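Local atomic coordinates of probable Rab-related GTPase (Acanthamoeba polyphaga mimivirus, PDB entry 5XC3), a protein that probably works as a Rab-family small GTPase, binding and hydrolysing GTP as a molecular switch, and may take part in protein transport. Residues K7-G12 with N58-A63; Q24-R29 with A40-K45; G81-F86 with L115-K120. All blocks are in the same frame, centred on the assembly; numbering follows the deposited sequence.

Contact 1 of 3, residues K7-G12 with N58-A63; sequences KIILIG and NIWDTA
In the central sheet of the Ras-type G domain, Lys7 to Ile9 of strand 6-11 pair in parallel with Asn58 to Trp60 of strand 54-60, the strands that lead into the phosphate-binding loop at Gly12 and into Asp61, Thr62 and Ala63. Ile8 spends both backbone polar groups on this neighbour: its N donates to Asn58 O (2.9 Å), and its O accepts from Trp60 N (2.8 Å). Leu10 N to Trp60 O (3.0 Å) prolongs the ladder with a more bent N-H...O angle of 147°.

Among the side chains, Lys7 lies on Trp60. A first torsion of 176° swings CG away from the backbone N, and the extended chain then runs across one face of the indole. CE makes a CH-pi contact 3.5 Å from the centroid of the five-membered ring. NZ adds a cation-pi contact, 3.8 Å from the centroid of the six-membered ring, and donates to the carbonyls of Thr77 and Tyr75, which help to hold it there. Ile9 CG2 packs on Trp60 CB (3.7 Å) on the same sheet face, while Leu10 CD2 lies beside Ile59 CG2 (4.1 Å). The Asp61 side chain, whose OD2 bonds Ser19 OG, lies about 4 Å from the magnesium ion at its nearest atom, too far for direct coordination and consistent with the DxxG aspartate of related GTPases, which reaches the metal through water.

Helix 18-27 covers Leu10 and Ile59 through Val22 and Leu26, helix 73-76 reaches Ile9 on the other face, and strand 81-87 flanks strand 6-11 through backbone bonds.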
loop_
_atom_site.group_PDB
_atom_site.type_symbol
_atom_site.label_atom_id
_atom_site.label_comp_id
_atom_site.label_asym_id
_atom_site.label_seq_id
_atom_site.Cartn_x
_atom_site.Cartn_y
_atom_site.Cartn_z
ATOM N N LYS A 7 -9.260 1.436 8.781
ATOM C CA LYS A 7 -7.838 1.764 8.793
ATOM C C LYS A 7 -7.127 1.033 7.654
ATOM O O LYS A 7 -7.117 -0.210 7.608
ATOM C CB LYS A 7 -7.233 1.412 10.154
ATOM C CG LYS A 7 -5.712 1.630 10.230
ATOM C CD LYS A 7 -5.199 1.476 11.647
ATOM C CE LYS A 7 -3.691 1.676 11.713
ATOM N NZ LYS A 7 -3.155 1.652 13.118
ATOM N N ILE A 8 -6.516 1.808 6.753
ATOM C CA ILE A 8 -5.705 1.307 5.647
ATOM C C ILE A 8 -4.292 1.821 5.860
ATOM O O ILE A 8 -4.093 3.032 5.986
ATOM C CB ILE A 8 -6.223 1.844 4.300
ATOM C CG1 ILE A 8 -7.740 1.705 4.209
ATOM C CG2 ILE A 8 -5.523 1.147 3.152
ATOM C CD1 ILE A 8 -8.201 0.295 4.267
ATOM N N ILE A 9 -3.308 0.928 5.864
ATOM C CA ILE A 9 -1.919 1.342 6.072
ATOM C C ILE A 9 -1.085 1.044 4.838
ATOM O O ILE A 9 -1.372 0.120 4.071
ATOM C CB ILE A 9 -1.257 0.706 7.311
ATOM C CG1 ILE A 9 -1.019 -0.783 7.061
ATOM C CG2 ILE A 9 -2.110 0.938 8.544
ATOM C CD1 ILE A 9 -0.353 -1.526 8.217
ATOM N N LEU A 10 -0.043 1.849 4.657
ATOM C CA LEU A 10 0.986 1.646 3.641
ATOM C C LEU A 10 2.247 1.154 4.336
ATOM O O LEU A 10 2.710 1.773 5.301
ATOM C CB LEU A 10 1.338 2.977 2.970
ATOM C CG LEU A 10 0.502 3.584 1.838
ATOM C CD1 LEU A 10 0.711 2.896 0.486
ATOM C CD2 LEU A 10 -0.972 3.639 2.219
ATOM N N ILE A 11 2.825 0.065 3.842
ATOM C CA ILE A 11 4.149 -0.364 4.289
ATOM C C ILE A 11 4.966 -0.748 3.068
ATOM O O ILE A 11 4.450 -0.870 1.958
ATOM C CB ILE A 11 4.104 -1.505 5.323
ATOM C CG1 ILE A 11 3.506 -2.774 4.713
ATOM C CG2 ILE A 11 3.350 -1.055 6.574
ATOM C CD1 ILE A 11 3.407 -3.939 5.718
ATOM N N GLY A 12 6.257 -0.940 3.287
ATOM C CA GLY A 12 7.199 -1.141 2.203
ATOM C C GLY A 12 8.466 -0.350 2.464
ATOM O O GLY A 12 8.499 0.600 3.246
ATOM N N ASN A 58 -9.350 5.605 6.628
ATOM C CA ASN A 58 -8.364 6.298 7.452
ATOM C C ASN A 58 -7.009 5.795 6.994
ATOM O O ASN A 58 -6.643 4.657 7.289
ATOM C CB ASN A 58 -8.596 6.002 8.932
ATOM C CG ASN A 58 -9.972 6.434 9.398
ATOM O OD1 ASN A 58 -10.476 7.478 8.991
ATOM N ND2 ASN A 58 -10.595 5.615 10.238
ATOM N N ILE A 59 -6.270 6.638 6.277
ATOM C CA ILE A 59 -5.074 6.211 5.559
ATOM C C ILE A 59 -3.844 6.570 6.380
ATOM O O ILE A 59 -3.620 7.746 6.698
ATOM C CB ILE A 59 -5.013 6.841 4.160
ATOM C CG1 ILE A 59 -6.229 6.389 3.332
ATOM C CG2 ILE A 59 -3.692 6.499 3.479
ATOM C CD1 ILE A 59 -6.463 7.173 2.071
ATOM N N TRP A 60 -3.062 5.556 6.735
ATOM C CA TRP A 60 -1.807 5.724 7.455
ATOM C C TRP A 60 -0.643 5.572 6.491
ATOM O O TRP A 60 -0.604 4.631 5.687
ATOM C CB TRP A 60 -1.683 4.658 8.543
ATOM C CG TRP A 60 -2.635 4.855 9.691
ATOM C CD1 TRP A 60 -4.004 4.845 9.640
ATOM C CD2 TRP A 60 -2.282 5.089 11.057
ATOM N NE1 TRP A 60 -4.518 5.050 10.904
ATOM C CE2 TRP A 60 -3.483 5.207 11.787
ATOM C CE3 TRP A 60 -1.060 5.197 11.737
ATOM C CZ2 TRP A 60 -3.498 5.436 13.161
ATOM C CZ3 TRP A 60 -1.082 5.420 13.105
ATOM C CH2 TRP A 60 -2.295 5.546 13.794
ATOM N N ASP A 61 0.307 6.492 6.591
ATOM C CA ASP A 61 1.544 6.478 5.825
ATOM C C ASP A 61 2.698 6.702 6.793
ATOM O O ASP A 61 2.528 7.304 7.858
ATOM C CB ASP A 61 1.499 7.578 4.749
ATOM C CG ASP A 61 2.705 7.546 3.807
ATOM O OD1 ASP A 61 3.292 6.456 3.596
ATOM O OD2 ASP A 61 3.043 8.621 3.273
ATOM N N THR A 62 3.861 6.161 6.451
ATOM C CA THR A 62 5.001 6.331 7.339
ATOM C C THR A 62 5.578 7.737 7.217
ATOM O O THR A 62 5.318 8.478 6.260
ATOM C CB THR A 62 6.112 5.326 7.025
ATOM O OG1 THR A 62 6.799 5.724 5.826
ATOM C CG2 THR A 62 5.565 3.909 6.858
ATOM N N ALA A 63 6.390 8.091 8.215
ATOM C CA ALA A 63 7.156 9.329 8.218
ATOM C C ALA A 63 8.640 9.062 7.989
ATOM O O ALA A 63 9.497 9.809 8.472
ATOM C CB ALA A 63 6.935 10.102 9.518
#

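Contact 2 of 3, residues Q24-R29 with A40-K45; sequences QFLFNR and AAFASK
Leu26, near the end of helix 18-27, packs between that helix and the start of strand 43-48, where the probable effector region ends. Its two methyls divide the work. CD1 presses on Ala43 CB at 3.5 Å and also reaches the rim of the Phe42 ring, 4.0 Å from CE2. CD2 touches Lys45 CB, the two side chains passing in opposite directions. A classic beta bulge lets Phe42 and Ala43 both face Ile59 of the next strand, and both direct their side chains toward the helix. Phe42 CE2 then meets Phe27 CZ at 4.0 Å, lying at the edge of the Phe27 ring.

Beyond this apolar patch the contact thins out. No hydrogen bond crosses it, and Lys45, exposed and modelled in two conformations, is its loosely placed side. The helix terminus is tied up within itself instead: Gln24 NE2 donates to a lone pair of Asn28 OD1 (2.8 Å), in the plane of that carbonyl, where Asn28 leaves the helix with positive phi.

Behind the patch, Phe25 and Leu26 rest on Ile59 of strand 54-60; Phe25 stacks with Phe161 of helix 154-168, and strand 43-48 forms an outer edge of the sheet.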
loop_
_atom_site.group_PDB
_atom_site.type_symbol
_atom_site.label_atom_id
_atom_site.label_comp_id
_atom_site.label_asym_id
_atom_site.label_seq_id
_atom_site.Cartn_x
_atom_site.Cartn_y
_atom_site.Cartn_z
ATOM N N GLN A 24 -1.286 10.922 -4.817
ATOM C CA GLN A 24 -2.023 10.867 -6.075
ATOM C C GLN A 24 -3.488 10.532 -5.832
ATOM O O GLN A 24 -4.386 11.192 -6.375
ATOM C CB GLN A 24 -1.364 9.881 -7.043
ATOM C CG GLN A 24 -2.165 9.627 -8.311
ATOM C CD GLN A 24 -2.499 10.906 -9.061
ATOM O OE1 GLN A 24 -1.711 11.853 -9.096
ATOM N NE2 GLN A 24 -3.681 10.937 -9.652
ATOM N N PHE A 25 -3.750 9.543 -4.973
ATOM C CA PHE A 25 -5.126 9.173 -4.660
ATOM C C PHE A 25 -5.885 10.330 -4.026
ATOM O O PHE A 25 -7.039 10.590 -4.384
ATOM C CB PHE A 25 -5.139 7.958 -3.738
ATOM C CG PHE A 25 -6.516 7.547 -3.297
ATOM C CD1 PHE A 25 -7.440 7.079 -4.212
ATOM C CD2 PHE A 25 -6.867 7.599 -1.958
ATOM C CE1 PHE A 25 -8.709 6.684 -3.795
ATOM C CE2 PHE A 25 -8.128 7.202 -1.531
ATOM C CZ PHE A 25 -9.048 6.745 -2.452
ATOM N N LEU A 26 -5.261 11.037 -3.084
ATOM C CA LEU A 26 -5.990 12.054 -2.334
ATOM C C LEU A 26 -6.017 13.407 -3.033
ATOM O O LEU A 26 -7.011 14.134 -2.920
ATOM C CB LEU A 26 -5.364 12.229 -0.951
ATOM C CG LEU A 26 -5.381 11.038 0.005
ATOM C CD1 LEU A 26 -4.524 11.373 1.210
ATOM C CD2 LEU A 26 -6.820 10.672 0.412
ATOM N N PHE A 27 -4.947 13.779 -3.738
ATOM C CA PHE A 27 -4.798 15.148 -4.228
ATOM C C PHE A 27 -4.583 15.267 -5.729
ATOM O O PHE A 27 -4.545 16.398 -6.238
ATOM C CB PHE A 27 -3.617 15.854 -3.540
ATOM C CG PHE A 27 -3.483 15.559 -2.071
ATOM C CD1 PHE A 27 -4.524 15.822 -1.193
ATOM C CD2 PHE A 27 -2.289 15.068 -1.564
ATOM C CE1 PHE A 27 -4.387 15.557 0.166
ATOM C CE2 PHE A 27 -2.141 14.814 -0.209
ATOM C CZ PHE A 27 -3.196 15.066 0.656
ATOM N N ASN A 28 -4.433 14.157 -6.449
ATOM C CA ASN A 28 -4.139 14.160 -7.881
ATOM C C ASN A 28 -2.826 14.861 -8.201
ATOM O O ASN A 28 -2.575 15.239 -9.351
ATOM C CB ASN A 28 -5.292 14.762 -8.700
ATOM C CG ASN A 28 -5.183 14.453 -10.178
ATOM O OD1 ASN A 28 -4.785 13.357 -10.568
ATOM N ND2 ASN A 28 -5.514 15.436 -11.014
ATOM N N ARG A 29 -1.975 15.041 -7.198
ATOM C CA ARG A 29 -0.683 15.683 -7.374
ATOM C C ARG A 29 0.122 15.403 -6.120
ATOM O O ARG A 29 -0.421 14.981 -5.094
ATOM C CB ARG A 29 -0.841 17.197 -7.565
ATOM C CG ARG A 29 -1.392 17.888 -6.333
ATOM C CD ARG A 29 -1.639 19.379 -6.556
ATOM N NE ARG A 29 -2.300 19.978 -5.400
ATOM C CZ ARG A 29 -1.673 20.649 -4.437
ATOM N NH1 ARG A 29 -0.360 20.824 -4.489
ATOM N NH2 ARG A 29 -2.362 21.153 -3.422
ATOM N N ALA A 40 -0.457 8.964 14.078
ATOM C CA ALA A 40 -1.789 9.325 13.637
ATOM C C ALA A 40 -1.919 9.046 12.149
ATOM O O ALA A 40 -0.927 8.970 11.411
ATOM C CB ALA A 40 -2.112 10.799 13.923
ATOM N N ALA A 41 -3.163 8.870 11.735
ATOM C CA ALA A 41 -3.476 8.762 10.325
ATOM C C ALA A 41 -3.069 10.038 9.608
ATOM O O ALA A 41 -3.094 11.141 10.168
ATOM C CB ALA A 41 -4.975 8.532 10.134
ATOM N N PHE A 42 -2.680 9.865 8.355
ATOM C CA PHE A 42 -2.297 10.999 7.531
ATOM C C PHE A 42 -3.523 11.749 7.040
ATOM O O PHE A 42 -3.555 12.981 7.068
ATOM C CB PHE A 42 -1.485 10.498 6.336
ATOM C CG PHE A 42 -1.120 11.577 5.358
ATOM C CD1 PHE A 42 -0.285 12.631 5.733
ATOM C CD2 PHE A 42 -1.600 11.544 4.062
ATOM C CE1 PHE A 42 0.042 13.629 4.825
ATOM C CE2 PHE A 42 -1.273 12.532 3.155
ATOM C CZ PHE A 42 -0.448 13.575 3.535
ATOM N N ALA A 43 -4.541 11.024 6.589
ATOM C CA ALA A 43 -5.708 11.644 5.992
ATOM C C ALA A 43 -6.841 10.643 6.054
ATOM O O ALA A 43 -6.618 9.430 6.119
ATOM C CB ALA A 43 -5.431 12.023 4.537
ATOM N N SER A 44 -8.058 11.166 6.031
ATOM C CA SER A 44 -9.237 10.334 5.882
ATOM C C SER A 44 -9.960 10.760 4.614
ATOM O O SER A 44 -9.872 11.916 4.190
ATOM C CB SER A 44 -10.173 10.429 7.090
ATOM O OG SER A 44 -9.530 10.015 8.277
ATOM N N LYS A 45 -10.660 9.811 4.002
ATOM C CA LYS A 45 -11.377 10.087 2.765
ATOM C C LYS A 45 -12.675 9.302 2.768
ATOM O O LYS A 45 -12.674 8.090 2.995
ATOM C CB LYS A 45 -10.537 9.683 1.546
ATOM C CG LYS A 45 -11.201 9.972 0.195
ATOM C CD LYS A 45 -11.301 11.443 -0.092
ATOM C CE LYS A 45 -11.887 11.663 -1.471
ATOM N NZ LYS A 45 -11.857 13.100 -1.850
#

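Contact 3 of 3, residues G81-F86 with L115-K120; sequences GCLVVF and LVVANK. With GDP (guanosine-5'-diphosphate), chain B.
Phe86 lies over Ala118 of the adjacent strand in this parallel pairing. The phenyl group leans across because CG sits between the backbone N and the carbonyl carbon (chi1 74°). Ala118 CA thus lies under one ring face, offset toward the rim, in a CH-pi contact 4.0 Å from the centroid. Ala118 CB is 3.5 Å from Phe86 CZ. Val116 CG1 approaches the same ring differently, in its plane at the edge, 3.6 Å from CE1.

The opposite sheet face is purely aliphatic where Leu83 and Leu115 lie side by side, their CD2 methyls 3.8 Å apart; Val85 and Val117 repeat this parallel arrangement. Farther along, Val85 CG1 crosses Asn119 CB at 3.9 Å. Five backbone bonds, from Leu115 N to Cys82 O through to Asn119 N on Phe86 O (2.9 Å), hold the register of this beta-alpha-beta unit, whose helix 91-107 packs on Val84 and Phe86.

The strand delivers Asn119 and Lys120, the start of the NKxD guanine-recognition motif, to GDP. Lys120 stretches across a face of the purine, its CG 3.5 Å from GDP C6, and NZ bonds Gly15 O while making a weak bond to GDP O4' (3.4 Å). Asn119 ND2 is held chiefly by Val16 O. The chemistry thus divides in two: apolar packing and a regular ladder build the buried sheet, from whose end the lysine's methylenes cover the base and the polar ends of both residues tie the base-binding segment to the phosphate-binding loop.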
loop_
_atom_site.group_PDB
_atom_site.type_symbol
_atom_site.label_atom_id
_atom_site.label_comp_id
_atom_site.label_asym_id
_atom_site.label_seq_id
_atom_site.Cartn_x
_atom_site.Cartn_y
_atom_site.Cartn_z
ATOM N N GLY A 81 -7.040 -2.970 6.066
ATOM C CA GLY A 81 -6.418 -3.157 4.769
ATOM C C GLY A 81 -4.976 -2.699 4.812
ATOM O O GLY A 81 -4.614 -1.809 5.582
ATOM N N CYS A 82 -4.151 -3.331 3.982
ATOM C CA CYS A 82 -2.749 -2.954 3.917
ATOM C C CYS A 82 -2.262 -3.007 2.482
ATOM O O CYS A 82 -2.475 -4.005 1.786
ATOM C CB CYS A 82 -1.903 -3.899 4.773
ATOM S SG CYS A 82 -0.119 -3.597 4.703
ATOM N N LEU A 83 -1.592 -1.940 2.055
ATOM C CA LEU A 83 -0.896 -1.894 0.776
ATOM C C LEU A 83 0.587 -2.087 1.064
ATOM O O LEU A 83 1.175 -1.310 1.824
ATOM C CB LEU A 83 -1.115 -0.544 0.084
ATOM C CG LEU A 83 -2.550 -0.143 -0.276
ATOM C CD1 LEU A 83 -2.602 1.307 -0.759
ATOM C CD2 LEU A 83 -3.093 -1.081 -1.340
ATOM N N VAL A 84 1.182 -3.132 0.486
ATOM C CA VAL A 84 2.602 -3.429 0.639
ATOM C C VAL A 84 3.262 -3.057 -0.681
ATOM O O VAL A 84 3.088 -3.752 -1.686
ATOM C CB VAL A 84 2.844 -4.906 0.982
ATOM C CG1 VAL A 84 4.335 -5.137 1.267
ATOM C CG2 VAL A 84 1.979 -5.345 2.165
ATOM N N VAL A 85 4.011 -1.973 -0.685
ATOM C CA VAL A 85 4.512 -1.384 -1.923
ATOM C C VAL A 85 5.967 -1.774 -2.112
ATOM O O VAL A 85 6.747 -1.786 -1.153
ATOM C CB VAL A 85 4.366 0.148 -1.874
ATOM C CG1 VAL A 85 4.808 0.790 -3.203
ATOM C CG2 VAL A 85 2.924 0.551 -1.549
ATOM N N PHE A 86 6.342 -2.076 -3.352
ATOM C CA PHE A 86 7.749 -2.183 -3.715
ATOM C C PHE A 86 7.967 -1.478 -5.047
ATOM O O PHE A 86 7.027 -1.013 -5.689
ATOM C CB PHE A 86 8.276 -3.636 -3.694
ATOM C CG PHE A 86 7.814 -4.474 -4.857
ATOM C CD1 PHE A 86 6.572 -5.111 -4.836
ATOM C CD2 PHE A 86 8.627 -4.622 -5.982
ATOM C CE1 PHE A 86 6.137 -5.872 -5.915
ATOM C CE2 PHE A 86 8.202 -5.384 -7.059
ATOM C CZ PHE A 86 6.960 -6.015 -7.030
ATOM N N LEU A 115 -2.712 -6.140 -0.235
ATOM C CA LEU A 115 -2.466 -5.923 -1.657
ATOM C C LEU A 115 -1.023 -5.477 -1.873
ATOM O O LEU A 115 -0.616 -4.408 -1.399
ATOM C CB LEU A 115 -3.444 -4.875 -2.207
ATOM C CG LEU A 115 -3.339 -4.539 -3.697
ATOM C CD1 LEU A 115 -3.604 -5.774 -4.546
ATOM C CD2 LEU A 115 -4.308 -3.427 -4.077
ATOM N N VAL A 116 -0.245 -6.295 -2.586
ATOM C CA VAL A 116 1.114 -5.923 -2.964
ATOM C C VAL A 116 1.041 -5.019 -4.183
ATOM O O VAL A 116 0.367 -5.339 -5.166
ATOM C CB VAL A 116 1.957 -7.171 -3.262
ATOM C CG1 VAL A 116 3.332 -6.766 -3.774
ATOM C CG2 VAL A 116 2.062 -8.037 -2.015
ATOM N N VAL A 117 1.713 -3.883 -4.115
ATOM C CA VAL A 117 1.723 -2.919 -5.208
ATOM C C VAL A 117 3.107 -2.918 -5.839
ATOM O O VAL A 117 4.086 -2.519 -5.202
ATOM C CB VAL A 117 1.342 -1.515 -4.730
ATOM C CG1 VAL A 117 1.383 -0.550 -5.906
ATOM C CG2 VAL A 117 -0.043 -1.526 -4.089
ATOM N N ALA A 118 3.193 -3.350 -7.093
ATOM C CA ALA A 118 4.440 -3.291 -7.851
ATOM C C ALA A 118 4.483 -1.924 -8.523
ATOM O O ALA A 118 3.852 -1.709 -9.562
ATOM C CB ALA A 118 4.489 -4.435 -8.858
ATOM N N ASN A 119 5.220 -0.992 -7.923
ATOM C CA ASN A 119 5.175 0.415 -8.296
ATOM C C ASN A 119 6.333 0.797 -9.219
ATOM O O ASN A 119 7.338 0.081 -9.339
ATOM C CB ASN A 119 5.194 1.302 -7.044
ATOM C CG ASN A 119 4.726 2.721 -7.324
ATOM O OD1 ASN A 119 3.859 2.945 -8.167
ATOM N ND2 ASN A 119 5.307 3.686 -6.625
ATOM N N LYS A 120 6.163 1.955 -9.868
ATOM C CA LYS A 120 7.123 2.605 -10.766
ATOM C C LYS A 120 7.160 1.975 -12.153
ATOM O O LYS A 120 8.204 1.992 -12.816
ATOM C CB LYS A 120 8.531 2.734 -10.157
ATOM C CG LYS A 120 8.562 3.376 -8.769
ATOM C CD LYS A 120 9.922 3.958 -8.420
ATOM C CE LYS A 120 9.943 4.393 -6.953
ATOM N NZ LYS A 120 11.247 5.030 -6.591
HETATM P PB GDP B . 8.257 6.381 0.071
HETATM O O1B GDP B . 7.942 4.952 -0.198
HETATM O O2B GDP B . 7.157 7.181 0.747
HETATM O O3B GDP B . 9.591 6.515 0.775
HETATM O O3A GDP B . 8.469 6.989 -1.420
HETATM P PA GDP B . 8.128 8.450 -1.975
HETATM O O1A GDP B . 6.659 8.567 -2.273
HETATM O O2A GDP B . 8.656 9.504 -1.046
HETATM O "O5'" GDP B . 8.900 8.442 -3.381
HETATM C "C5'" GDP B . 10.331 8.418 -3.406
HETATM C "C4'" GDP B . 10.743 9.016 -4.750
HETATM O "O4'" GDP B . 10.303 8.157 -5.813
HETATM C "C3'" GDP B . 10.109 10.373 -5.003
HETATM O "O3'" GDP B . 11.063 11.149 -5.744
HETATM C "C2'" GDP B . 8.926 10.057 -5.886
HETATM O "O2'" GDP B . 8.462 11.146 -6.701
HETATM C "C1'" GDP B . 9.481 8.897 -6.695
HETATM N N9 GDP B . 8.352 8.073 -7.152
HETATM C C8 GDP B . 7.231 7.737 -6.454
HETATM N N7 GDP B . 6.421 6.961 -7.208
HETATM C C5 GDP B . 7.010 6.821 -8.424
HETATM C C6 GDP B . 6.683 6.129 -9.687
HETATM O O6 GDP B . 5.624 5.485 -9.835
HETATM N N1 GDP B . 7.581 6.227 -10.681
HETATM C C2 GDP B . 8.741 6.899 -10.552
HETATM N N2 GDP B . 9.595 6.953 -11.604
HETATM N N3 GDP B . 9.105 7.551 -9.434
HETATM C C4 GDP B . 8.283 7.530 -8.354
#

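Overall arrangement
From the N terminus, strand 6-11 opens contact 1, which closes only when strand 54-60 returns beside it. Within that excursion helix 18-27 and strand 43-48 make contact 2, a smaller loop wholly contained in the larger one. Contact 3 follows in series, closed by the crossover through helix 91-107; no contacts cross. The sheet ties them together: Ile59 N probably bonds Ala43 O between contacts 1 and 2, and Ile9 O and Ile11 O probably accept from Leu83 N and Val85 N between contacts 1 and 3. Contacts 2 and 3 do not touch. Together they link the edge bearing the probable effector region, the phosphate and magnesium end, and the guanine site.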